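Local coordinates for haloacid dehalogenase domain protein hydrolase (Planctomyces limnophilus, PDB 4OVY) that binds calcium and is probably a hydrolase, perhaps a phosphatase, of the haloacid dehalogenase superfamily, at residues D261-E265 and W298-F302; W48-P52 and H128-H132; R226-A231 and E243-S247; T157-A163 and E181-S186; E101-A105 and R203-L207. All coordinates share one frame; numbering follows the deposited sequence. Where two conformers were deposited one is given.

Contact 1: D261-E265 and W298-F302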
# COMPACT_ATOMS: atom_id res chain seq x y z
N ASP A 261 -34.21 0.44 1.41
CA ASP A 261 -35.03 -0.36 0.50
C ASP A 261 -35.16 -1.81 0.97
O ASP A 261 -34.36 -2.66 0.60
CB ASP A 261 -34.43 -0.31 -0.91
CG ASP A 261 -35.40 -0.77 -1.98
OD1 ASP A 261 -36.35 -1.53 -1.66
OD2 ASP A 261 -35.21 -0.38 -3.15
N ALA A 262 -36.20 -2.08 1.77
CA ALA A 262 -36.43 -3.43 2.30
C ALA A 262 -36.96 -4.39 1.24
O ALA A 262 -36.90 -5.61 1.42
CB ALA A 262 -37.39 -3.37 3.47
N VAL A 263 -37.49 -3.85 0.15
CA VAL A 263 -38.10 -4.67 -0.91
C VAL A 263 -37.04 -5.26 -1.84
O VAL A 263 -37.04 -6.46 -2.11
CB VAL A 263 -39.13 -3.86 -1.71
CG1 VAL A 263 -39.73 -4.70 -2.84
CG2 VAL A 263 -40.22 -3.35 -0.78
N ARG A 264 -36.14 -4.42 -2.34
CA ARG A 264 -35.10 -4.87 -3.28
C ARG A 264 -33.78 -5.25 -2.59
O ARG A 264 -32.95 -5.96 -3.17
CB ARG A 264 -34.87 -3.80 -4.34
CG ARG A 264 -36.10 -3.45 -5.15
CD ARG A 264 -35.82 -2.43 -6.25
NE ARG A 264 -35.33 -1.17 -5.70
CZ ARG A 264 -34.75 -0.19 -6.41
NH1 ARG A 264 -34.59 -0.29 -7.72
NH2 ARG A 264 -34.33 0.90 -5.79
N GLU A 265 -33.56 -4.78 -1.36
CA GLU A 265 -32.32 -5.08 -0.65
C GLU A 265 -32.66 -5.23 0.83
O GLU A 265 -33.48 -6.09 1.17
CB GLU A 265 -31.25 -4.00 -0.94
CG GLU A 265 -29.79 -4.47 -0.78
CD GLU A 265 -29.07 -3.93 0.45
OE1 GLU A 265 -27.94 -4.40 0.73
OE2 GLU A 265 -29.60 -3.04 1.14
N TRP A 298 -31.78 4.69 -6.92
CA TRP A 298 -31.20 3.64 -7.76
C TRP A 298 -32.28 2.88 -8.52
O TRP A 298 -33.21 2.34 -7.91
CB TRP A 298 -30.37 2.67 -6.90
CG TRP A 298 -29.04 3.22 -6.43
CD1 TRP A 298 -28.48 4.43 -6.75
CD2 TRP A 298 -28.09 2.55 -5.59
NE1 TRP A 298 -27.26 4.56 -6.16
CE2 TRP A 298 -26.98 3.42 -5.44
CE3 TRP A 298 -28.05 1.30 -4.97
CZ2 TRP A 298 -25.86 3.09 -4.68
CZ3 TRP A 298 -26.93 0.97 -4.20
CH2 TRP A 298 -25.85 1.86 -4.07
N LYS A 299 -32.13 2.83 -9.85
CA LYS A 299 -33.13 2.22 -10.73
C LYS A 299 -33.12 0.70 -10.60
O LYS A 299 -34.15 0.05 -10.77
CB LYS A 299 -32.86 2.58 -12.19
CG LYS A 299 -33.00 4.06 -12.54
CD LYS A 299 -32.84 4.25 -14.05
CE LYS A 299 -32.50 5.68 -14.44
NZ LYS A 299 -33.67 6.57 -14.30
N VAL A 300 -31.94 0.15 -10.34
CA VAL A 300 -31.75 -1.26 -10.05
C VAL A 300 -30.74 -1.37 -8.92
O VAL A 300 -29.97 -0.44 -8.69
CB VAL A 300 -31.26 -2.06 -11.28
CG1 VAL A 300 -32.26 -1.95 -12.42
CG2 VAL A 300 -29.88 -1.60 -11.75
N ILE A 301 -30.75 -2.49 -8.19
CA ILE A 301 -29.78 -2.69 -7.12
C ILE A 301 -28.64 -3.58 -7.60
O ILE A 301 -27.48 -3.17 -7.59
CB ILE A 301 -30.44 -3.31 -5.87
CG1 ILE A 301 -31.63 -2.46 -5.41
CG2 ILE A 301 -29.42 -3.47 -4.75
CD1 ILE A 301 -31.29 -1.02 -5.10
N PHE A 302 -28.97 -4.80 -8.02
CA PHE A 302 -27.96 -5.78 -8.41
C PHE A 302 -27.88 -5.92 -9.93
O PHE A 302 -28.85 -5.64 -10.63
CB PHE A 302 -28.29 -7.14 -7.78
CG PHE A 302 -28.44 -7.08 -6.28
CD1 PHE A 302 -27.33 -6.90 -5.46
CD2 PHE A 302 -29.68 -7.16 -5.70
CE1 PHE A 302 -27.46 -6.84 -4.09
CE2 PHE A 302 -29.83 -7.09 -4.32
CZ PHE A 302 -28.72 -6.93 -3.52
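Arg264 reaches from the loop after strand 253-260 to the chain leaving helix 294-297, joining two peripheral loops of the haloacid dehalogenase fold; an Asx motif at Asp261 shapes the first of them. The polar part is an end-on grip: NH1 and NH2 of Arg264 both donate to Trp298 O, at 3.0 and 2.8 Å, with that oxygen almost in the guanidinium plane. The third nitrogen, NE, makes a salt bridge to Asp261 OD2 (2.7 Å) on the syn side of the carboxylate. Asp261 OD1 meanwhile accepts from Arg264 N, so one carboxylate holds both the backbone and the side chain of the arginine. The apolar part centres on Ile301, whose CD1 lies over one guanidinium face, 3.6 Å above its plane and toward the rim, while CG1 touches Arg264 CB. The chain of Arg264 bends at chi3 (-61°), which swings the guanidinium toward 298-302. A leucine in its place removes both donors to Trp298 O and would probably leave the Asp261 carboxylate without its charged mate. Glu265 sends its carboxylate to Tyr140 and His259, and its CG rests 3.8 Å from CZ of the Phe302 ring.

Contact 2: W48-P52 and H128-H132; sequences WCEQP and HPKFH
The imidazole of His128 meets Gln51 O with NE2 while its faces are covered from within its own loop: Phe131 CD2 lies over one face, toward the rim, and Pro129 CD over the opposite one. The carbonyl oxygen of Gln51 sits at the ring edge, 18° out of the ring plane, and the NE2 to O bond of 2.7 Å arrives in the carbonyl plane. At the other ring nitrogen, ND1 of His128 accepts from Lys130 N at 3.1 Å and more weakly from Phe131 N, a pattern consistent with a neutral imidazole protonated on NE2. The ring is placed by its first torsion (chi1 -164°), which puts CG opposite the backbone N and turns NE2 to the other loop; bonds at both nitrogens then fix its rotation. Pro52, preceded by a cis peptide, sets its CD 3.8 Å from His128 NE2 and its CG 4.0 Å from Pro129 CG. Cys49 is modelled in two conformers, and the approach of its SG to the Phe131 ring edge is accordingly less certain. Gln51 turns its amide away to Ser272. The loop 48-52 also carries Glu50, seen as a calcium ligand in a structure of this protein, though it binds no ion in this chain. The two segments flank a stretch of helices without strands, an arrangement consistent with the linkers of a C1-type cap inserted into a haloacid dehalogenase core.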
# COMPACT_ATOMS: atom_id res chain seq x y z
N TRP A 48 -21.29 -3.78 -1.84
CA TRP A 48 -22.06 -5.02 -1.86
C TRP A 48 -22.80 -5.25 -0.55
O TRP A 48 -22.60 -4.53 0.42
CB TRP A 48 -21.16 -6.21 -2.23
CG TRP A 48 -20.24 -6.72 -1.16
CD1 TRP A 48 -19.84 -6.07 -0.02
CD2 TRP A 48 -19.56 -7.98 -1.15
NE1 TRP A 48 -18.98 -6.86 0.69
CE2 TRP A 48 -18.79 -8.03 0.02
CE3 TRP A 48 -19.54 -9.07 -2.02
CZ2 TRP A 48 -18.00 -9.13 0.34
CZ3 TRP A 48 -18.76 -10.17 -1.70
CH2 TRP A 48 -18.01 -10.19 -0.52
N CYS A 49 -23.63 -6.28 -0.54
CA CYS A 49 -24.54 -6.54 0.56
C CYS A 49 -23.83 -7.07 1.82
O CYS A 49 -22.92 -7.89 1.72
CB CYS A 49 -25.57 -7.55 0.08
SG CYS A 49 -26.91 -7.85 1.23
N GLU A 50 -24.27 -6.60 2.99
CA GLU A 50 -23.69 -7.00 4.29
C GLU A 50 -24.75 -7.54 5.27
O GLU A 50 -24.51 -7.61 6.47
CB GLU A 50 -22.95 -5.83 4.94
CG GLU A 50 -23.87 -4.67 5.29
CD GLU A 50 -23.15 -3.47 5.88
OE1 GLU A 50 -21.97 -3.58 6.26
OE2 GLU A 50 -23.80 -2.41 5.94
N GLN A 51 -25.93 -7.89 4.75
CA GLN A 51 -26.98 -8.53 5.52
C GLN A 51 -27.20 -9.93 4.94
O GLN A 51 -27.08 -10.10 3.72
CB GLN A 51 -28.28 -7.72 5.45
CG GLN A 51 -28.18 -6.31 6.02
CD GLN A 51 -27.93 -6.26 7.52
OE1 GLN A 51 -28.16 -7.23 8.24
NE2 GLN A 51 -27.46 -5.12 8.00
N PRO A 52 -27.51 -10.93 5.78
CA PRO A 52 -27.74 -10.87 7.24
C PRO A 52 -26.48 -10.73 8.07
O PRO A 52 -26.57 -10.57 9.30
CB PRO A 52 -28.42 -12.21 7.53
CG PRO A 52 -27.88 -13.13 6.49
CD PRO A 52 -27.67 -12.29 5.26
N HIS A 128 -25.74 -16.45 -1.16
CA HIS A 128 -26.50 -15.63 -0.25
C HIS A 128 -27.81 -16.37 0.08
O HIS A 128 -28.46 -16.92 -0.83
CB HIS A 128 -26.78 -14.27 -0.88
CG HIS A 128 -27.23 -13.24 0.10
ND1 HIS A 128 -28.50 -13.23 0.62
CD2 HIS A 128 -26.56 -12.22 0.69
CE1 HIS A 128 -28.61 -12.23 1.48
NE2 HIS A 128 -27.45 -11.60 1.54
N PRO A 129 -28.18 -16.42 1.37
CA PRO A 129 -29.38 -17.18 1.78
C PRO A 129 -30.70 -16.61 1.26
O PRO A 129 -31.67 -17.34 1.13
CB PRO A 129 -29.34 -17.10 3.32
CG PRO A 129 -28.52 -15.89 3.62
CD PRO A 129 -27.50 -15.80 2.53
N LYS A 130 -30.73 -15.30 1.00
CA LYS A 130 -31.88 -14.63 0.40
C LYS A 130 -31.85 -14.68 -1.13
O LYS A 130 -32.80 -15.14 -1.74
CB LYS A 130 -31.92 -13.17 0.86
CG LYS A 130 -33.15 -12.39 0.45
CD LYS A 130 -33.06 -10.98 0.99
CE LYS A 130 -33.99 -10.03 0.27
NZ LYS A 130 -35.39 -10.12 0.76
N PHE A 131 -30.77 -14.19 -1.74
CA PHE A 131 -30.73 -14.02 -3.19
C PHE A 131 -30.38 -15.31 -3.94
O PHE A 131 -30.62 -15.42 -5.14
CB PHE A 131 -29.78 -12.87 -3.57
CG PHE A 131 -30.14 -11.57 -2.90
CD1 PHE A 131 -31.31 -10.90 -3.23
CD2 PHE A 131 -29.31 -11.03 -1.92
CE1 PHE A 131 -31.65 -9.72 -2.60
CE2 PHE A 131 -29.65 -9.84 -1.28
CZ PHE A 131 -30.82 -9.18 -1.63
N HIS A 132 -29.82 -16.30 -3.23
CA HIS A 132 -29.43 -17.58 -3.83
C HIS A 132 -28.52 -17.42 -5.07
O HIS A 132 -28.61 -18.17 -6.05
CB HIS A 132 -30.66 -18.45 -4.13
CG HIS A 132 -31.33 -18.98 -2.90
ND1 HIS A 132 -32.61 -19.49 -2.92
CD2 HIS A 132 -30.91 -19.07 -1.62
CE1 HIS A 132 -32.94 -19.89 -1.70
NE2 HIS A 132 -31.92 -19.64 -0.89

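Contact 3: R226-A231 and E243-S247; sequences RRPVMA and EYVTS
Val245 and Tyr244, at the end of helix 239-246, make a buried contact with the lead-in to strand 230-233, inside one beta-alpha-beta unit. The methyl groups of Val245 do much of the apolar work: CG2 touches Pro228 CB at 3.8 Å and Ala231 CB at 3.9 Å, crossing the proline about at right angles, while CG1 faces the backbone at Val229 and Met230. Beside them, Arg227 folds over the tyrosine. Its CG lies above one face of the Tyr244 ring, 4.0 Å from the centroid, as a CH-pi contact. A bend at chi3 (-53°) then turns the guanidinium back toward the helix end, its plane 43° from the ring. There NH2 donates to Tyr244 O at 2.8 Å, on a lone pair of the carbonyl and in the guanidinium plane. The positive charge beside carbonyls of the last helical turn is probably favourable electrostatically. An alanine here takes away the guanidinium and would probably leave Tyr244 O without this donor and part of the ring face uncovered. A water donates to Pro228 O and to Val245 O, stitching the two backbones together at 2.8 and 2.7 Å. Tyr244 also packs on helix 215-223 and on Leu201 of the second subunit. Strand 230-233, helix 239-246 and strand 253-260 form the beta-alpha-beta unit, part of the Rossmann-like core of haloacid dehalogenase enzymes; the calcium ligand Asn234 directly follows its first strand.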
# COMPACT_ATOMS: atom_id res chain seq x y z
N ARG A 226 -1.57 9.82 0.49
CA ARG A 226 -2.32 10.97 -0.03
C ARG A 226 -3.66 11.07 0.69
O ARG A 226 -4.23 10.07 1.06
CB ARG A 226 -2.61 10.80 -1.54
CG ARG A 226 -1.42 10.71 -2.49
CD ARG A 226 -1.90 10.40 -3.92
NE ARG A 226 -0.87 10.38 -4.97
CZ ARG A 226 -0.28 11.46 -5.48
NH1 ARG A 226 0.63 11.33 -6.44
NH2 ARG A 226 -0.58 12.68 -5.03
N ARG A 227 -4.17 12.28 0.85
CA ARG A 227 -5.56 12.47 1.27
C ARG A 227 -6.44 12.28 0.03
O ARG A 227 -6.24 12.97 -0.97
CB ARG A 227 -5.77 13.86 1.84
CG ARG A 227 -7.14 14.07 2.47
CD ARG A 227 -7.42 15.55 2.74
NE ARG A 227 -6.35 16.19 3.50
CZ ARG A 227 -6.30 16.32 4.83
NH1 ARG A 227 -5.27 16.94 5.38
NH2 ARG A 227 -7.27 15.86 5.62
N PRO A 228 -7.41 11.34 0.08
CA PRO A 228 -8.31 11.20 -1.07
C PRO A 228 -9.14 12.46 -1.31
O PRO A 228 -9.39 13.22 -0.38
CB PRO A 228 -9.21 10.02 -0.68
CG PRO A 228 -8.42 9.26 0.35
CD PRO A 228 -7.66 10.31 1.10
N VAL A 229 -9.57 12.67 -2.55
CA VAL A 229 -10.44 13.80 -2.87
C VAL A 229 -11.93 13.42 -2.84
O VAL A 229 -12.80 14.29 -2.93
CB VAL A 229 -10.07 14.44 -4.22
CG1 VAL A 229 -8.61 14.87 -4.21
CG2 VAL A 229 -10.37 13.50 -5.38
N MSE A 230 -12.21 12.13 -2.71
CA MSE A 230 -13.58 11.64 -2.58
C MSE A 230 -13.60 10.36 -1.80
O MSE A 230 -12.63 9.60 -1.82
CB MSE A 230 -14.12 11.43 -3.99
CG MSE A 230 -15.58 11.02 -4.04
SE MSE A 230 -16.08 10.94 -5.95
CE MSE A 230 -17.73 9.89 -5.77
N ALA A 231 -14.69 10.12 -1.08
CA ALA A 231 -14.87 8.88 -0.33
C ALA A 231 -16.33 8.53 -0.24
O ALA A 231 -17.19 9.41 -0.14
CB ALA A 231 -14.26 8.99 1.06
N GLU A 243 -14.62 12.26 7.14
CA GLU A 243 -14.17 13.51 7.76
C GLU A 243 -12.78 13.93 7.27
O GLU A 243 -12.54 15.10 6.95
CB GLU A 243 -14.17 13.35 9.28
CG GLU A 243 -13.84 14.59 10.07
CD GLU A 243 -14.02 14.36 11.56
OE1 GLU A 243 -13.29 13.51 12.12
OE2 GLU A 243 -14.91 15.00 12.16
N TYR A 244 -11.89 12.96 7.18
CA TYR A 244 -10.53 13.17 6.71
C TYR A 244 -10.53 13.76 5.30
O TYR A 244 -9.73 14.64 4.98
CB TYR A 244 -9.77 11.84 6.76
CG TYR A 244 -8.34 11.86 6.25
CD1 TYR A 244 -7.42 12.78 6.73
CD2 TYR A 244 -7.91 10.93 5.31
CE1 TYR A 244 -6.11 12.79 6.27
CE2 TYR A 244 -6.61 10.93 4.84
CZ TYR A 244 -5.71 11.85 5.32
OH TYR A 244 -4.41 11.84 4.86
N VAL A 245 -11.46 13.28 4.48
CA VAL A 245 -11.59 13.72 3.09
C VAL A 245 -12.30 15.08 2.93
O VAL A 245 -11.90 15.90 2.10
CB VAL A 245 -12.31 12.64 2.26
CG1 VAL A 245 -12.74 13.16 0.89
CG2 VAL A 245 -11.41 11.42 2.11
N THR A 246 -13.34 15.32 3.74
CA THR A 246 -14.22 16.48 3.51
C THR A 246 -14.00 17.69 4.41
O THR A 246 -14.35 18.80 4.03
CB THR A 246 -15.71 16.10 3.67
OG1 THR A 246 -15.97 15.74 5.03
CG2 THR A 246 -16.09 14.94 2.75
N SER A 247 -13.45 17.49 5.61
CA SER A 247 -13.45 18.53 6.65
C SER A 247 -12.20 19.39 6.66
O SER A 247 -11.26 19.14 5.91
CB SER A 247 -13.66 17.90 8.04
OG SER A 247 -14.94 17.30 8.12
O HOH W 1 -9.98 15.85 0.22

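Contact 4: T157-A163 and E181-S186; sequences TFIVSGA and EQVIGS. With EDO (1,2-ethanediol), chain D.
Phe158 and Gln182 cross at about a right angle where strands 156-161 and 183-195 begin to run side by side: Gln182 CG sits over one face of the phenyl ring, 3.8 Å from its centroid, as a CH-pi contact. A chi1 of -76° brings the ring there, CG opposite the carbonyl carbon. On the same face of the sheet Val160 and Ile184 lie alongside each other, pointing the same way, Val160 CG2 and Ile184 CD1 being 4.1 Å apart. Ile159 and Val183 pair on the other face. Between these layers runs a parallel ladder in which Ile159 N donates to Gln182 O, Ile184 N to Ile159 O (2.7 Å) and Ser161 N to Ile184 O. Past the ladder, segment 157-163 turns a corner. An ST turn, with Ser161 OG accepting from Ala163 N at 2.9 Å, brings two carbonyls round to Ser186: its OG donates to Gly162 O (2.7 Å) from above the carbonyl plane, and its N to Ala163 O (2.9 Å). Gly185 lies so close to Ala163 O that a side chain would clash. Its other side holds an ethanediol, probably from the crystallisation liquor, which accepts from Gly185 N and donates through O2 to Gly185 O. Ser161 and Ala163 lie beside the calcium ligands Asp42 and Asp44, Ser161 probably matching the second conserved motif of the family; the bonds at the corner therefore fix a backbone bordering the metal site.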
# COMPACT_ATOMS: atom_id res chain seq x y z
N THR A 157 -9.32 4.16 -7.97
CA THR A 157 -10.36 3.71 -7.05
C THR A 157 -9.76 2.70 -6.08
O THR A 157 -9.26 1.66 -6.50
CB THR A 157 -11.52 3.04 -7.81
OG1 THR A 157 -11.01 1.98 -8.64
CG2 THR A 157 -12.27 4.05 -8.68
N PHE A 158 -9.79 3.03 -4.79
CA PHE A 158 -9.31 2.14 -3.73
C PHE A 158 -10.47 1.62 -2.87
O PHE A 158 -11.46 2.33 -2.63
CB PHE A 158 -8.36 2.88 -2.79
CG PHE A 158 -6.99 3.12 -3.33
CD1 PHE A 158 -6.76 4.12 -4.27
CD2 PHE A 158 -5.90 2.39 -2.85
CE1 PHE A 158 -5.49 4.36 -4.74
CE2 PHE A 158 -4.63 2.63 -3.33
CZ PHE A 158 -4.42 3.62 -4.27
N ILE A 159 -10.32 0.40 -2.37
CA ILE A 159 -11.16 -0.08 -1.27
C ILE A 159 -10.43 0.18 0.05
O ILE A 159 -9.22 -0.06 0.16
CB ILE A 159 -11.48 -1.57 -1.41
CG1 ILE A 159 -12.50 -1.78 -2.53
CG2 ILE A 159 -12.03 -2.14 -0.11
CD1 ILE A 159 -12.66 -3.23 -2.93
N VAL A 160 -11.18 0.67 1.04
CA VAL A 160 -10.69 0.88 2.39
C VAL A 160 -11.74 0.28 3.34
O VAL A 160 -12.73 0.92 3.67
CB VAL A 160 -10.43 2.37 2.69
CG1 VAL A 160 -9.83 2.56 4.08
CG2 VAL A 160 -9.50 2.97 1.64
N SER A 161 -11.50 -0.96 3.75
CA SER A 161 -12.50 -1.77 4.46
C SER A 161 -11.95 -2.30 5.78
O SER A 161 -10.76 -2.49 5.93
CB SER A 161 -12.94 -2.93 3.57
OG SER A 161 -13.68 -3.91 4.28
N GLY A 162 -12.85 -2.54 6.73
CA GLY A 162 -12.49 -3.21 7.98
C GLY A 162 -12.30 -4.70 7.81
O GLY A 162 -11.69 -5.35 8.66
N ALA A 163 -12.83 -5.25 6.71
CA ALA A 163 -12.70 -6.67 6.43
C ALA A 163 -11.25 -7.01 6.08
O ALA A 163 -10.43 -6.12 5.83
CB ALA A 163 -13.63 -7.08 5.29
N GLU A 181 -3.24 -4.12 -5.23
CA GLU A 181 -2.48 -2.98 -4.70
C GLU A 181 -3.35 -1.76 -4.35
O GLU A 181 -2.84 -0.79 -3.80
CB GLU A 181 -1.32 -2.60 -5.63
CG GLU A 181 -1.70 -2.01 -6.99
CD GLU A 181 -1.96 -3.04 -8.07
OE1 GLU A 181 -2.19 -4.24 -7.76
OE2 GLU A 181 -1.92 -2.64 -9.25
N GLN A 182 -4.64 -1.81 -4.67
CA GLN A 182 -5.57 -0.73 -4.34
C GLN A 182 -6.66 -1.19 -3.38
O GLN A 182 -7.72 -0.57 -3.27
CB GLN A 182 -6.16 -0.14 -5.62
CG GLN A 182 -5.11 0.62 -6.40
CD GLN A 182 -5.58 1.19 -7.72
OE1 GLN A 182 -6.77 1.43 -7.96
NE2 GLN A 182 -4.63 1.45 -8.57
N VAL A 183 -6.40 -2.30 -2.68
CA VAL A 183 -7.29 -2.80 -1.64
C VAL A 183 -6.57 -2.59 -0.31
O VAL A 183 -5.43 -3.02 -0.14
CB VAL A 183 -7.62 -4.29 -1.83
CG1 VAL A 183 -8.51 -4.78 -0.69
CG2 VAL A 183 -8.29 -4.53 -3.18
N ILE A 184 -7.23 -1.90 0.60
CA ILE A 184 -6.72 -1.67 1.95
C ILE A 184 -7.72 -2.30 2.90
O ILE A 184 -8.93 -2.11 2.77
CB ILE A 184 -6.58 -0.16 2.23
CG1 ILE A 184 -5.52 0.44 1.31
CG2 ILE A 184 -6.22 0.11 3.68
CD1 ILE A 184 -5.52 1.96 1.31
N GLY A 185 -7.21 -3.07 3.85
CA GLY A 185 -8.07 -3.79 4.77
C GLY A 185 -7.35 -4.16 6.05
O GLY A 185 -6.22 -3.74 6.30
N SER A 186 -8.02 -4.96 6.87
CA SER A 186 -7.39 -5.48 8.08
C SER A 186 -6.50 -6.66 7.69
O SER A 186 -6.73 -7.31 6.68
CB SER A 186 -8.45 -5.92 9.08
OG SER A 186 -9.23 -4.82 9.52
C1 EDO D . -3.71 -2.01 5.51
O1 EDO D . -4.15 -2.57 4.27
C2 EDO D . -2.89 -3.01 6.32
O2 EDO D . -3.64 -4.20 6.61

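Contact 5: E101-A105 and R203-L207; sequences ELTMA and RLAEL
Met104, modelled as selenomethionine, pushes its selenium into the corner between strands 198-204 and 207-209. SE lies 3.5 Å from Glu206 N and 3.9 Å from Leu207 CD2, while CG rests against Ala205 CA at 3.7 Å. CG opposite the backbone N (chi1 174°) and an extended chi2 carry SE out to the corner; the bend at chi3 then turns the terminal methyl back toward the helix rather than on to Leu207. One turn earlier in the helix, Glu101 crosses Leu207 at about a right angle, and its CG approaches Leu207 CD1 to 3.9 Å. At the other end of the contact Arg203 brings NH2 to 4.1 Å from Thr103 CG2, with Met104 CA at the edge of the guanidinium. A water lies between the backbones and donates to both Met104 O and Leu204 O, each at 2.9 Å, while accepting only weakly from Arg203 NH2.

The second shell holds these groups in place. Arg203 NE donates to His107 O, and its guanidinium makes a cation-pi contact with Phe115. Glu101 OE2 is paired with Lys97, and Thr103 OG1 is bonded to Leu99 O and Gln56. Ala205 centres an inverse gamma turn, which shapes the corner that receives the selenium. Helix 95-106, in the helical region that is probably the cap, is thereby laid against strands extending from the core sheet. Van der Waals packing and one bridging water carry the contact: no protein group donates directly to another across it, and the two backbone carbonyls are both served by the water, while the charged ends of Glu101 and Arg203 are engaged by other residues.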
# COMPACT_ATOMS: atom_id res chain seq x y z
N GLU A 101 -9.49 -11.35 14.09
CA GLU A 101 -8.96 -12.29 15.09
C GLU A 101 -9.48 -13.72 14.89
O GLU A 101 -8.73 -14.68 15.05
CB GLU A 101 -9.26 -11.82 16.51
CG GLU A 101 -8.44 -10.61 16.92
CD GLU A 101 -8.82 -10.05 18.28
OE1 GLU A 101 -10.00 -10.12 18.67
OE2 GLU A 101 -7.92 -9.52 18.95
N LEU A 102 -10.76 -13.85 14.55
CA LEU A 102 -11.35 -15.16 14.31
C LEU A 102 -10.71 -15.81 13.07
O LEU A 102 -10.38 -17.00 13.09
CB LEU A 102 -12.87 -15.03 14.13
CG LEU A 102 -13.67 -16.29 13.80
CD1 LEU A 102 -13.46 -17.36 14.86
CD2 LEU A 102 -15.15 -15.95 13.66
N THR A 103 -10.52 -15.02 12.02
CA THR A 103 -9.89 -15.51 10.81
C THR A 103 -8.42 -15.85 11.06
O THR A 103 -7.91 -16.86 10.58
CB THR A 103 -10.03 -14.47 9.67
OG1 THR A 103 -11.41 -14.12 9.51
CG2 THR A 103 -9.50 -15.03 8.37
N MSE A 104 -7.75 -14.99 11.84
CA MSE A 104 -6.35 -15.18 12.23
C MSE A 104 -6.17 -16.49 12.95
O MSE A 104 -5.25 -17.25 12.64
CB MSE A 104 -5.94 -14.03 13.15
CG MSE A 104 -4.55 -14.14 13.78
SE MSE A 104 -4.42 -12.91 15.31
CE MSE A 104 -5.52 -13.89 16.62
N ALA A 105 -7.03 -16.77 13.93
CA ALA A 105 -6.88 -17.96 14.77
C ALA A 105 -7.13 -19.27 14.01
O ALA A 105 -6.68 -20.32 14.45
CB ALA A 105 -7.81 -17.88 15.98
N ARG A 203 1.21 -16.97 7.04
CA ARG A 203 0.35 -16.22 7.95
C ARG A 203 0.67 -16.55 9.41
O ARG A 203 0.79 -17.72 9.80
CB ARG A 203 -1.11 -16.55 7.67
CG ARG A 203 -1.60 -16.17 6.28
CD ARG A 203 -2.98 -16.75 6.02
NE ARG A 203 -3.89 -16.42 7.11
CZ ARG A 203 -4.67 -15.35 7.17
NH1 ARG A 203 -4.71 -14.46 6.18
NH2 ARG A 203 -5.44 -15.17 8.25
N LEU A 204 0.80 -15.51 10.23
CA LEU A 204 1.05 -15.65 11.65
C LEU A 204 -0.23 -15.47 12.47
O LEU A 204 -1.21 -14.91 11.99
CB LEU A 204 2.10 -14.64 12.10
CG LEU A 204 3.44 -14.68 11.37
CD1 LEU A 204 4.36 -13.61 11.93
CD2 LEU A 204 4.07 -16.06 11.47
N ALA A 205 -0.21 -15.97 13.70
CA ALA A 205 -1.32 -15.80 14.63
C ALA A 205 -1.11 -14.50 15.40
O ALA A 205 -1.09 -14.48 16.63
CB ALA A 205 -1.40 -16.99 15.58
N GLU A 206 -0.97 -13.41 14.65
CA GLU A 206 -0.67 -12.11 15.21
C GLU A 206 -1.33 -11.06 14.33
O GLU A 206 -1.23 -11.15 13.11
CB GLU A 206 0.85 -11.92 15.22
CG GLU A 206 1.36 -10.98 16.28
CD GLU A 206 2.87 -10.81 16.22
OE1 GLU A 206 3.56 -11.75 15.75
OE2 GLU A 206 3.36 -9.74 16.63
N LEU A 207 -2.01 -10.10 14.94
CA LEU A 207 -2.65 -9.02 14.20
C LEU A 207 -1.61 -8.05 13.66
O LEU A 207 -0.64 -7.72 14.34
CB LEU A 207 -3.62 -8.23 15.09
CG LEU A 207 -4.92 -8.90 15.53
CD1 LEU A 207 -5.70 -7.94 16.42
CD2 LEU A 207 -5.74 -9.33 14.32
O HOH W 2 -3.50 -16.18 10.66

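Overall arrangement
Contacts 1 and 2 adjoin, their centres 12 Å apart, and meet through Phe302 CE2 and Phe131 CZ at 3.6 Å, so the loops 261-265, 298-302, 48-52 and 128-132 form one continuous patch on the same side of the chain's centre. Contact 4 is the nearest to that centre and to the metal, Ser161 lying about 7 Å from the calcium ion by its side chain. Contacts 3 and 4, centres 15 Å apart, reach the same sheet and both touch the second subunit. Contact 5 continues from contact 4 along neighbouring strands, 18 Å away between centres. In contact 2 the side chain of Gln51 is about 9 Å from the calcium, and in contact 1 that of Glu265 about 11 Å.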